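PDB 5YU3: lysine cyclodeaminase, which probably catalyses the NAD-dependent cyclodeamination of L-lysine to L-pipecolic acid, and also recognises L-ornithine and L-2,4-diaminobutyric acid. Local coordinates for residues S46-G51 / P258-R263; G50-S55 / W62-H67; E264-Q269 / V298-G303. All blocks are in the same frame, centred on the assembly; numbering follows the deposited sequence.

In the fold
All three contacts meet at the bound proline. Interactions 1 and 2 share Gly50 and Gly51 on strand 50-54, their centres about 11 Å apart; the salt bridge from Arg49 NE to Glu63 OE2 (3.1 Å) joins them beside the ligand. Interaction 3, centred about 10 Å from interaction 1, is tied back by a second salt bridge, Arg49 NH2 to Glu264 OE1 (2.9 Å). Arg49 thus links the mixed sheet of interaction 2 with the parallel, NAD-binding sheet of interaction 3; the centres of interactions 2 and 3 are about 17 Å apart. Sodium and the nicotinamide adjoin residues 300-303, and the proline pocket draws on both parts, Glu63 and Met65 in one, Thr302 and Gly303 in the other.

Interaction 1. Residues S46-G51 / P258-R263; sequences SPLRGG and PEQALR. With PRO (proline), chain G.
Leu48 and Gln260 bring the two backbones nearest, with 6.2 Å between their CA atoms, where the chain leading into strand 50-54 passes the short helix 258-264. Both hydrogen bonds of the contact use the Arg49 backbone. Its N donates to Gln260 OE1 (3.2 Å, 166° at the hydrogen), and its O receives Arg263 NH2 at 2.8 Å. The oxygen lies in the guanidinium plane of Arg263, although the donor stands above the carbonyl plane; a water joins the same oxygen to Arg263 NH1. The Leu48 side chain reaches across with both methyls: CD1 rests on Glu259 CD at 3.5 Å and on one face of the Arg263 guanidinium, while CD2 touches Gln260 N. With CG of Arg49 between its backbone N and carbonyl carbon (chi1 61°), the extended chain runs toward the proline site. There the Gln260 amide stacks, offset toward the rim, on one face of the Arg49 guanidinium, the planes 25° apart and Gln260 NE2 3.4 Å from Arg49 NH1; the proline N lies over the opposite face. Gln260 NE2 is bonded to Thr302 OG1 and Arg49 NH1 to Thr302 O. Glu264 and Glu63 salt-bridge the other two Arg49 nitrogens. Held on so many sides, this guanidinium is fixed in rotation, and its positive charge, shared with two carboxylates, is probably also felt by the ligand carboxylate, whose OXT is 3.5 Å from Arg49 NH1.

Interaction 2. Residues G50-S55 / W62-H67; sequences GGLERS and WEWMPH. With PRO (proline), chain G.
The Trp64 indole lies flat against the backbone of Gly50 and Gly51: Gly50 C sits over the centre of one face and Gly51 N nearer the rim, each 3.5 Å above the plane. Leu52 CG (3.7 Å from Trp64 CZ3) and Trp62 CE3 lie in plane at its edge. The CA atoms of both glycines make CH-pi contacts, Gly50 with the five-membered ring and Gly51 with the six-membered. The ring folds back over the neighbouring strand because Trp64 CG stands between its backbone N and carbonyl carbon (chi1 47°). Strands 50-54 and 60-69 form an antiparallel beta hairpin, 50-54 being outermost in the mixed sheet within this chain. Gly50 with Trp64 and Leu52 with Trp62 are hydrogen-bonded pairs, the shortest bond being Leu52 N to Trp62 O at 2.8 Å; the non-hydrogen-bonded pair Gly51-Glu63 between them closes to 3.9 Å between CA atoms. The face bearing Leu52, Trp62 and Trp64 packs against the second subunit, Trp64 meeting its counterpart and Trp62 meeting Tyr101 of that subunit. On the other face, Glu63 OE1 approaches proline CG at 3.4 Å, while its OE2 is salt-bridged to Arg49; Met65 CE lies 3.5 Å from the proline OXT.

Interaction 3. Residues E264-Q269 / V298-G303; sequences EGECQQ and VFDSTG. With NA (sodium ion), chain E; NAD (nicotinamide-adenine-dinucleotide), chain F; PRO (proline), chain G.
Asp300 receives two backbone amides of the 264-269 turn in a buried polar contact between the C-terminal end of strand 297-300, in the parallel sheet, and the chain leaving helix 258-264. Glu266 N reaches OD1 of Asp300 at 2.8 Å, on the syn side and 26° out of the carboxylate plane. Cys267 N reaches Asp300 OD2, also at 2.8 Å, but comes from above that plane. A chi1 of -167°, with CG trans to N, carries the Asp300 carboxylate across to the start of the 3-10 segment 266-269. OD1 also binds the sodium ion at 2.8 Å, so this single oxygen serves an amide and a metal, and both partners would probably keep Asp300 ionised. Ser301 O is a second ligand, 2.7 Å from the sodium, and the carbonyl oxygens of Ala232 and Gly234 complete the four protein ligands. Gly265 fits closely here, its CA 3.5 Å from Asp300 OD1 and 3.8 Å from Thr302 CG2. Its carbonyl oxygen takes two bonds, from Gln268 N and Gln268 NE2, which arrive from opposite faces of the carbonyl plane and brace the turn. The Glu266 carboxylate leads away from Asp300 to the amides of Glu242 and Leu243. Thr302 OG1 is held by Asp256, and the Thr302 carbonyl oxygen receives a weak bond from the proline N. Ser301 OG accepts the nicotinamide amide N7N of NAD at 3.2 Å, and Gly303 CA lies beside the amide oxygen O7N. NAD bound at the C-terminal ends of parallel strands is consistent with a Rossmann-type domain of the ornithine cyclodeaminase/mu-crystallin family, to which this enzyme belongs.

Interaction 1. Residues S46-G51 / P258-R263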
loop_
_atom_site.group_PDB
_atom_site.type_symbol
_atom_site.label_atom_id
_atom_site.label_comp_id
_atom_site.label_asym_id
_atom_site.label_seq_id
_atom_site.Cartn_x
_atom_site.Cartn_y
_atom_site.Cartn_z
ATOM N N SER A 46 4.168 11.337 -8.675
ATOM C CA SER A 46 3.574 10.105 -8.185
ATOM C C SER A 46 2.057 10.141 -8.368
ATOM O O SER A 46 1.443 11.212 -8.337
ATOM C CB SER A 46 3.926 9.911 -6.712
ATOM O OG SER A 46 5.302 10.210 -6.515
ATOM N N PRO A 47 1.422 8.990 -8.566
ATOM C CA PRO A 47 -0.042 8.969 -8.599
ATOM C C PRO A 47 -0.609 9.454 -7.277
ATOM O O PRO A 47 0.080 9.500 -6.255
ATOM C CB PRO A 47 -0.374 7.497 -8.849
ATOM C CG PRO A 47 1.004 6.755 -8.474
ATOM C CD PRO A 47 1.961 7.597 -8.770
ATOM N N LEU A 48 -1.884 9.840 -7.305
ATOM C CA LEU A 48 -2.568 10.227 -6.078
ATOM C C LEU A 48 -2.452 9.117 -5.047
ATOM O O LEU A 48 -2.594 7.937 -5.368
ATOM C CB LEU A 48 -4.051 10.505 -6.346
ATOM C CG LEU A 48 -4.472 11.769 -7.082
ATOM C CD1 LEU A 48 -5.996 11.787 -7.228
ATOM C CD2 LEU A 48 -3.990 12.986 -6.328
ATOM N N ARG A 49 -2.192 9.495 -3.801
ATOM C CA ARG A 49 -2.197 8.486 -2.759
ATOM C C ARG A 49 -3.632 8.089 -2.415
ATOM O O ARG A 49 -4.606 8.700 -2.868
ATOM C CB ARG A 49 -1.462 8.995 -1.517
ATOM C CG ARG A 49 -2.075 10.232 -0.900
ATOM C CD ARG A 49 -1.396 10.588 0.422
ATOM N NE ARG A 49 -1.803 11.908 0.904
ATOM C CZ ARG A 49 -0.967 12.923 1.107
ATOM N NH1 ARG A 49 0.327 12.763 0.888
ATOM N NH2 ARG A 49 -1.426 14.095 1.543
ATOM N N GLY A 50 -3.763 7.040 -1.598
ATOM C CA GLY A 50 -5.054 6.634 -1.087
ATOM C C GLY A 50 -4.978 6.415 0.413
ATOM O O GLY A 50 -3.889 6.362 0.996
ATOM N N GLY A 51 -6.146 6.292 1.033
ATOM C CA GLY A 51 -6.143 6.123 2.477
ATOM C C GLY A 51 -7.476 5.666 3.025
ATOM O O GLY A 51 -8.496 5.641 2.327
ATOM N N PRO A 258 -0.383 19.234 -7.708
ATOM C CA PRO A 258 -1.650 19.972 -7.888
ATOM C C PRO A 258 -2.905 19.159 -7.620
ATOM O O PRO A 258 -3.791 19.613 -6.879
ATOM C CB PRO A 258 -1.555 20.435 -9.339
ATOM C CG PRO A 258 0.030 20.503 -9.587
ATOM C CD PRO A 258 0.557 19.552 -8.847
ATOM N N GLU A 259 -3.009 17.961 -8.200
ATOM C CA GLU A 259 -4.224 17.175 -8.015
ATOM C C GLU A 259 -4.421 16.813 -6.549
ATOM O O GLU A 259 -5.534 16.904 -6.022
ATOM C CB GLU A 259 -4.186 15.915 -8.882
ATOM C CG GLU A 259 -5.480 15.120 -8.827
ATOM C CD GLU A 259 -5.545 13.990 -9.849
ATOM O OE1 GLU A 259 -4.483 13.493 -10.268
ATOM O OE2 GLU A 259 -6.671 13.596 -10.230
ATOM N N GLN A 260 -3.347 16.414 -5.870
ATOM C CA GLN A 260 -3.453 16.094 -4.448
ATOM C C GLN A 260 -3.805 17.321 -3.616
ATOM O O GLN A 260 -4.572 17.226 -2.649
ATOM C CB GLN A 260 -2.133 15.514 -3.967
ATOM C CG GLN A 260 -2.254 14.532 -2.852
ATOM C CD GLN A 260 -1.061 13.626 -2.835
ATOM O OE1 GLN A 260 -1.100 12.516 -3.367
ATOM N NE2 GLN A 260 0.037 14.111 -2.261
ATOM N N ALA A 261 -3.216 18.471 -3.953
ATOM C CA ALA A 261 -3.452 19.685 -3.181
ATOM C C ALA A 261 -4.889 20.167 -3.334
ATOM O O ALA A 261 -5.480 20.684 -2.381
ATOM C CB ALA A 261 -2.476 20.775 -3.616
ATOM N N LEU A 262 -5.470 20.000 -4.525
ATOM C CA LEU A 262 -6.860 20.397 -4.712
ATOM C C LEU A 262 -7.792 19.545 -3.866
ATOM O O LEU A 262 -8.882 19.998 -3.493
ATOM C CB LEU A 262 -7.229 20.303 -6.194
ATOM C CG LEU A 262 -6.704 21.469 -7.039
ATOM C CD1 LEU A 262 -6.729 21.126 -8.519
ATOM C CD2 LEU A 262 -7.543 22.728 -6.766
ATOM N N ARG A 263 -7.374 18.316 -3.543
ATOM C CA ARG A 263 -8.170 17.392 -2.743
ATOM C C ARG A 263 -7.900 17.514 -1.248
ATOM O O ARG A 263 -8.845 17.449 -0.452
ATOM C CB ARG A 263 -7.908 15.946 -3.196
ATOM C CG ARG A 263 -8.835 14.897 -2.562
ATOM C CD ARG A 263 -8.579 13.501 -3.130
ATOM N NE ARG A 263 -7.344 12.917 -2.602
ATOM C CZ ARG A 263 -6.908 11.691 -2.889
ATOM N NH1 ARG A 263 -7.605 10.909 -3.710
ATOM N NH2 ARG A 263 -5.775 11.243 -2.350
HETATM N N PRO G . 0.809 13.443 4.561
HETATM C CA PRO G . 1.950 12.612 5.220
HETATM C C PRO G . 2.992 12.181 4.151
HETATM O O PRO G . 3.730 11.252 4.528
HETATM C CB PRO G . 1.326 11.631 5.753
HETATM C CG PRO G . -0.051 12.302 6.267
HETATM C CD PRO G . -0.147 13.455 5.686
HETATM O OXT PRO G . 3.132 12.742 3.006
HETATM O O HOH W 1 -7.198 8.241 -3.998
#

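Interaction 2. Residues G50-S55 / W62-H67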
loop_
_atom_site.group_PDB
_atom_site.type_symbol
_atom_site.label_atom_id
_atom_site.label_comp_id
_atom_site.label_asym_id
_atom_site.label_seq_id
_atom_site.Cartn_x
_atom_site.Cartn_y
_atom_site.Cartn_z
ATOM N N GLY A 50 -3.763 7.040 -1.598
ATOM C CA GLY A 50 -5.054 6.634 -1.087
ATOM C C GLY A 50 -4.978 6.415 0.413
ATOM O O GLY A 50 -3.889 6.362 0.996
ATOM N N GLY A 51 -6.146 6.292 1.033
ATOM C CA GLY A 51 -6.143 6.123 2.477
ATOM C C GLY A 51 -7.476 5.666 3.025
ATOM O O GLY A 51 -8.496 5.641 2.327
ATOM N N LEU A 52 -7.435 5.302 4.305
ATOM C CA LEU A 52 -8.591 4.860 5.079
ATOM C C LEU A 52 -8.776 5.807 6.254
ATOM O O LEU A 52 -7.879 5.927 7.094
ATOM C CB LEU A 52 -8.390 3.431 5.602
ATOM C CG LEU A 52 -8.262 2.286 4.594
ATOM C CD1 LEU A 52 -7.488 1.117 5.192
ATOM C CD2 LEU A 52 -9.635 1.834 4.154
ATOM N N GLU A 53 -9.950 6.428 6.350
ATOM C CA GLU A 53 -10.243 7.287 7.491
ATOM C C GLU A 53 -10.523 6.461 8.741
ATOM O O GLU A 53 -11.112 5.378 8.670
ATOM C CB GLU A 53 -11.441 8.190 7.183
ATOM C CG GLU A 53 -11.111 9.299 6.195
ATOM C CD GLU A 53 -12.205 10.350 6.092
ATOM O OE1 GLU A 53 -11.955 11.392 5.448
ATOM O OE2 GLU A 53 -13.305 10.134 6.653
ATOM N N ARG A 54 -10.082 6.969 9.893
ATOM C CA ARG A 54 -10.299 6.328 11.186
ATOM C C ARG A 54 -10.834 7.379 12.147
ATOM O O ARG A 54 -10.255 8.462 12.267
ATOM C CB ARG A 54 -8.995 5.702 11.738
ATOM C CG ARG A 54 -8.390 4.568 10.886
ATOM C CD ARG A 54 -6.961 4.215 11.352
ATOM N NE ARG A 54 -6.131 5.374 11.170
ATOM C CZ ARG A 54 -5.180 5.803 11.993
ATOM N NH1 ARG A 54 -4.845 5.156 13.109
ATOM N NH2 ARG A 54 -4.559 6.919 11.676
ATOM N N SER A 55 -11.928 7.069 12.839
ATOM C CA SER A 55 -12.577 8.096 13.651
ATOM C C SER A 55 -12.166 8.079 15.117
ATOM O O SER A 55 -12.280 9.115 15.782
ATOM C CB SER A 55 -14.099 7.959 13.561
ATOM O OG SER A 55 -14.523 6.780 14.217
ATOM N N TRP A 62 -4.987 6.671 7.511
ATOM C CA TRP A 62 -3.855 5.796 7.253
ATOM C C TRP A 62 -3.753 5.632 5.745
ATOM O O TRP A 62 -4.742 5.281 5.093
ATOM C CB TRP A 62 -4.036 4.446 7.964
ATOM C CG TRP A 62 -2.853 3.562 7.838
ATOM C CD1 TRP A 62 -1.753 3.538 8.650
ATOM C CD2 TRP A 62 -2.631 2.575 6.827
ATOM N NE1 TRP A 62 -0.855 2.592 8.201
ATOM C CE2 TRP A 62 -1.374 1.986 7.086
ATOM C CE3 TRP A 62 -3.373 2.128 5.731
ATOM C CZ2 TRP A 62 -0.846 0.969 6.285
ATOM C CZ3 TRP A 62 -2.843 1.118 4.937
ATOM C CH2 TRP A 62 -1.595 0.557 5.216
ATOM N N GLU A 63 -2.580 5.918 5.190
ATOM C CA GLU A 63 -2.448 6.093 3.751
ATOM C C GLU A 63 -1.351 5.216 3.166
ATOM O O GLU A 63 -0.396 4.826 3.843
ATOM C CB GLU A 63 -2.170 7.562 3.400
ATOM C CG GLU A 63 -3.315 8.483 3.795
ATOM C CD GLU A 63 -2.988 9.954 3.608
ATOM O OE1 GLU A 63 -1.953 10.415 4.125
ATOM O OE2 GLU A 63 -3.764 10.655 2.934
ATOM N N TRP A 64 -1.501 4.942 1.868
ATOM C CA TRP A 64 -0.504 4.262 1.060
ATOM C C TRP A 64 -0.080 5.194 -0.066
ATOM O O TRP A 64 -0.920 5.849 -0.694
ATOM C CB TRP A 64 -1.046 2.931 0.503
ATOM C CG TRP A 64 -2.424 3.029 -0.103
ATOM C CD1 TRP A 64 -2.725 3.300 -1.410
ATOM C CD2 TRP A 64 -3.677 2.864 0.570
ATOM N NE1 TRP A 64 -4.089 3.312 -1.591
ATOM C CE2 TRP A 64 -4.696 3.037 -0.395
ATOM C CE3 TRP A 64 -4.041 2.577 1.894
ATOM C CZ2 TRP A 64 -6.056 2.950 -0.078
ATOM C CZ3 TRP A 64 -5.406 2.477 2.202
ATOM C CH2 TRP A 64 -6.386 2.667 1.218
ATOM N N MET A 65 1.230 5.270 -0.302
ATOM C CA MET A 65 1.831 6.231 -1.226
ATOM C C MET A 65 2.850 5.514 -2.106
ATOM O O MET A 65 4.021 5.357 -1.724
ATOM C CB MET A 65 2.481 7.387 -0.460
ATOM C CG MET A 65 1.536 8.040 0.537
ATOM S SD MET A 65 2.278 9.300 1.597
ATOM C CE MET A 65 3.051 10.391 0.398
ATOM N N PRO A 66 2.447 5.074 -3.299
ATOM C CA PRO A 66 3.380 4.424 -4.221
ATOM C C PRO A 66 4.070 5.382 -5.177
ATOM O O PRO A 66 3.526 6.412 -5.583
ATOM C CB PRO A 66 2.467 3.462 -4.993
ATOM C CG PRO A 66 1.076 4.269 -4.959
ATOM C CD PRO A 66 1.028 4.879 -3.801
ATOM N N HIS A 67 5.303 5.025 -5.538
ATOM C CA HIS A 67 6.006 5.694 -6.625
ATOM C C HIS A 67 6.855 4.687 -7.386
ATOM O O HIS A 67 7.669 3.978 -6.786
ATOM C CB HIS A 67 6.904 6.835 -6.138
ATOM C CG HIS A 67 7.590 7.551 -7.261
ATOM N ND1 HIS A 67 6.996 8.588 -7.946
ATOM C CD2 HIS A 67 8.791 7.347 -7.852
ATOM C CE1 HIS A 67 7.808 9.005 -8.900
ATOM N NE2 HIS A 67 8.902 8.264 -8.869
HETATM N N PRO G . 0.809 13.443 4.561
HETATM C CA PRO G . 1.950 12.612 5.220
HETATM C C PRO G . 2.992 12.181 4.151
HETATM O O PRO G . 3.730 11.252 4.528
HETATM C CB PRO G . 1.326 11.631 5.753
HETATM C CG PRO G . -0.051 12.302 6.267
HETATM C CD PRO G . -0.147 13.455 5.686
HETATM O OXT PRO G . 3.132 12.742 3.006
#

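Interaction 3. Residues E264-Q269 / V298-G303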
loop_
_atom_site.group_PDB
_atom_site.type_symbol
_atom_site.label_atom_id
_atom_site.label_comp_id
_atom_site.label_asym_id
_atom_site.label_seq_id
_atom_site.Cartn_x
_atom_site.Cartn_y
_atom_site.Cartn_z
ATOM N N GLU A 264 -6.626 17.676 -0.843
ATOM C CA GLU A 264 -6.239 17.574 0.563
ATOM C C GLU A 264 -5.392 18.726 1.084
ATOM O O GLU A 264 -5.080 18.739 2.283
ATOM C CB GLU A 264 -5.460 16.273 0.817
ATOM C CG GLU A 264 -6.267 15.007 0.654
ATOM C CD GLU A 264 -5.387 13.816 0.306
ATOM O OE1 GLU A 264 -4.254 13.729 0.835
ATOM O OE2 GLU A 264 -5.827 12.965 -0.489
ATOM N N GLY A 265 -4.984 19.670 0.235
ATOM C CA GLY A 265 -4.178 20.796 0.653
ATOM C C GLY A 265 -5.007 22.058 0.851
ATOM O O GLY A 265 -6.238 22.036 0.850
ATOM N N GLU A 266 -4.298 23.185 1.022
ATOM C CA GLU A 266 -4.977 24.479 1.067
ATOM C C GLU A 266 -5.743 24.737 -0.220
ATOM O O GLU A 266 -6.730 25.486 -0.218
ATOM C CB GLU A 266 -3.977 25.616 1.293
ATOM C CG GLU A 266 -3.313 25.632 2.657
ATOM C CD GLU A 266 -4.324 25.673 3.779
ATOM O OE1 GLU A 266 -5.282 26.456 3.676
ATOM O OE2 GLU A 266 -4.182 24.903 4.752
ATOM N N CYS A 267 -5.303 24.135 -1.329
ATOM C CA CYS A 267 -5.964 24.363 -2.610
ATOM C C CYS A 267 -7.378 23.801 -2.647
ATOM O O CYS A 267 -8.121 24.091 -3.598
ATOM C CB CYS A 267 -5.105 23.779 -3.738
ATOM S SG CYS A 267 -3.635 24.785 -4.078
ATOM N N GLN A 268 -7.782 23.030 -1.630
ATOM C CA GLN A 268 -9.198 22.719 -1.463
ATOM C C GLN A 268 -10.051 23.971 -1.489
ATOM O O GLN A 268 -11.215 23.918 -1.897
ATOM C CB GLN A 268 -9.456 22.023 -0.133
ATOM C CG GLN A 268 -8.954 20.632 -0.035
ATOM C CD GLN A 268 -9.118 20.143 1.370
ATOM O OE1 GLN A 268 -10.192 19.670 1.748
ATOM N NE2 GLN A 268 -8.067 20.298 2.177
ATOM N N GLN A 269 -9.503 25.095 -1.024
ATOM C CA GLN A 269 -10.257 26.339 -0.926
ATOM C C GLN A 269 -10.265 27.133 -2.221
ATOM O O GLN A 269 -10.995 28.127 -2.309
ATOM C CB GLN A 269 -9.683 27.234 0.183
ATOM C CG GLN A 269 -9.513 26.558 1.532
ATOM C CD GLN A 269 -9.292 27.560 2.648
ATOM O OE1 GLN A 269 -10.178 28.356 2.965
ATOM N NE2 GLN A 269 -8.104 27.531 3.250
ATOM N N VAL A 298 2.516 31.186 -1.041
ATOM C CA VAL A 298 2.156 30.014 -0.253
ATOM C C VAL A 298 2.645 28.784 -0.999
ATOM O O VAL A 298 2.351 28.623 -2.188
ATOM C CB VAL A 298 0.641 29.906 -0.016
ATOM C CG1 VAL A 298 0.303 28.543 0.604
ATOM C CG2 VAL A 298 0.157 31.047 0.865
ATOM N N PHE A 299 3.389 27.927 -0.302
ATOM C CA PHE A 299 3.730 26.591 -0.787
ATOM C C PHE A 299 2.743 25.641 -0.128
ATOM O O PHE A 299 2.764 25.466 1.097
ATOM C CB PHE A 299 5.178 26.229 -0.445
ATOM C CG PHE A 299 5.513 24.749 -0.601
ATOM C CD1 PHE A 299 5.098 24.032 -1.718
ATOM C CD2 PHE A 299 6.271 24.096 0.367
ATOM C CE1 PHE A 299 5.416 22.673 -1.871
ATOM C CE2 PHE A 299 6.610 22.744 0.226
ATOM C CZ PHE A 299 6.174 22.023 -0.899
ATOM N N ASP A 300 1.848 25.076 -0.936
ATOM C CA ASP A 300 0.837 24.131 -0.468
ATOM C C ASP A 300 1.445 22.735 -0.496
ATOM O O ASP A 300 1.537 22.108 -1.554
ATOM C CB ASP A 300 -0.411 24.209 -1.342
ATOM C CG ASP A 300 -1.590 23.483 -0.730
ATOM O OD1 ASP A 300 -1.513 23.111 0.463
ATOM O OD2 ASP A 300 -2.616 23.308 -1.433
ATOM N N SER A 301 1.864 22.253 0.677
ATOM C CA SER A 301 2.590 20.997 0.818
ATOM C C SER A 301 1.626 19.913 1.283
ATOM O O SER A 301 0.932 20.077 2.297
ATOM C CB SER A 301 3.749 21.151 1.809
ATOM O OG SER A 301 4.491 19.942 1.941
ATOM N N THR A 302 1.568 18.815 0.530
ATOM C CA THR A 302 0.805 17.642 0.923
ATOM C C THR A 302 1.664 16.403 1.084
ATOM O O THR A 302 1.228 15.459 1.758
ATOM C CB THR A 302 -0.302 17.337 -0.104
ATOM O OG1 THR A 302 0.294 17.025 -1.373
ATOM C CG2 THR A 302 -1.228 18.543 -0.250
ATOM N N GLY A 303 2.870 16.396 0.510
ATOM C CA GLY A 303 3.751 15.239 0.537
ATOM C C GLY A 303 3.403 14.285 -0.585
ATOM O O GLY A 303 2.223 14.039 -0.844
HETATM NA NA NA E . -1.101 21.761 2.890
HETATM P PA NAD F . 2.073 16.515 15.816
HETATM O O1A NAD F . 0.894 15.888 16.493
HETATM O O2A NAD F . 3.478 16.137 16.242
HETATM O O5B NAD F . 1.976 18.109 16.015
HETATM C C5B NAD F . 0.790 18.808 15.619
HETATM C C4B NAD F . 0.649 19.987 16.570
HETATM O O4B NAD F . -0.416 20.829 16.123
HETATM C C3B NAD F . 0.267 19.535 17.983
HETATM O O3B NAD F . 1.266 19.970 18.930
HETATM C C2B NAD F . -1.070 20.213 18.235
HETATM O O2B NAD F . -1.252 20.656 19.577
HETATM C C1B NAD F . -0.998 21.393 17.292
HETATM N N9A NAD F . -2.283 22.022 16.918
HETATM C C8A NAD F . -3.482 21.432 16.707
HETATM N N7A NAD F . -4.416 22.371 16.352
HETATM C C5A NAD F . -3.789 23.571 16.335
HETATM C C6A NAD F . -4.153 24.973 16.058
HETATM N N6A NAD F . -5.415 25.307 15.700
HETATM N N1A NAD F . -3.176 25.904 16.145
HETATM C C2A NAD F . -1.908 25.619 16.493
HETATM N N3A NAD F . -1.507 24.368 16.776
HETATM C C4A NAD F . -2.387 23.332 16.708
HETATM O O3 NAD F . 1.906 16.237 14.224
HETATM P PN NAD F . 2.976 16.527 13.070
HETATM O O1N NAD F . 3.743 17.779 13.427
HETATM O O2N NAD F . 3.714 15.236 12.785
HETATM O O5D NAD F . 2.029 16.800 11.794
HETATM C C5D NAD F . 1.331 18.040 11.670
HETATM C C4D NAD F . 0.594 18.059 10.330
HETATM O O4D NAD F . 1.524 17.894 9.261
HETATM C C3D NAD F . -0.392 16.910 10.207
HETATM O O3D NAD F . -1.555 17.376 9.487
HETATM C C2D NAD F . 0.340 15.918 9.331
HETATM O O2D NAD F . -0.535 14.991 8.675
HETATM C C1D NAD F . 1.036 16.875 8.385
HETATM N N1N NAD F . 2.145 16.307 7.629
HETATM C C2N NAD F . 2.364 16.779 6.395
HETATM C C3N NAD F . 3.399 16.285 5.613
HETATM C C7N NAD F . 3.609 16.857 4.251
HETATM O O7N NAD F . 4.345 16.301 3.461
HETATM N N7N NAD F . 3.003 18.018 3.948
HETATM C C4N NAD F . 4.254 15.307 6.131
HETATM C C5N NAD F . 4.017 14.860 7.430
HETATM C C6N NAD F . 2.957 15.382 8.173
HETATM N N PRO G . 0.809 13.443 4.561
HETATM C CA PRO G . 1.950 12.612 5.220
HETATM C C PRO G . 2.992 12.181 4.151
HETATM O O PRO G . 3.730 11.252 4.528
HETATM C CB PRO G . 1.326 11.631 5.753
HETATM C CG PRO G . -0.051 12.302 6.267
HETATM C CD PRO G . -0.147 13.455 5.686
HETATM O OXT PRO G . 3.132 12.742 3.006
#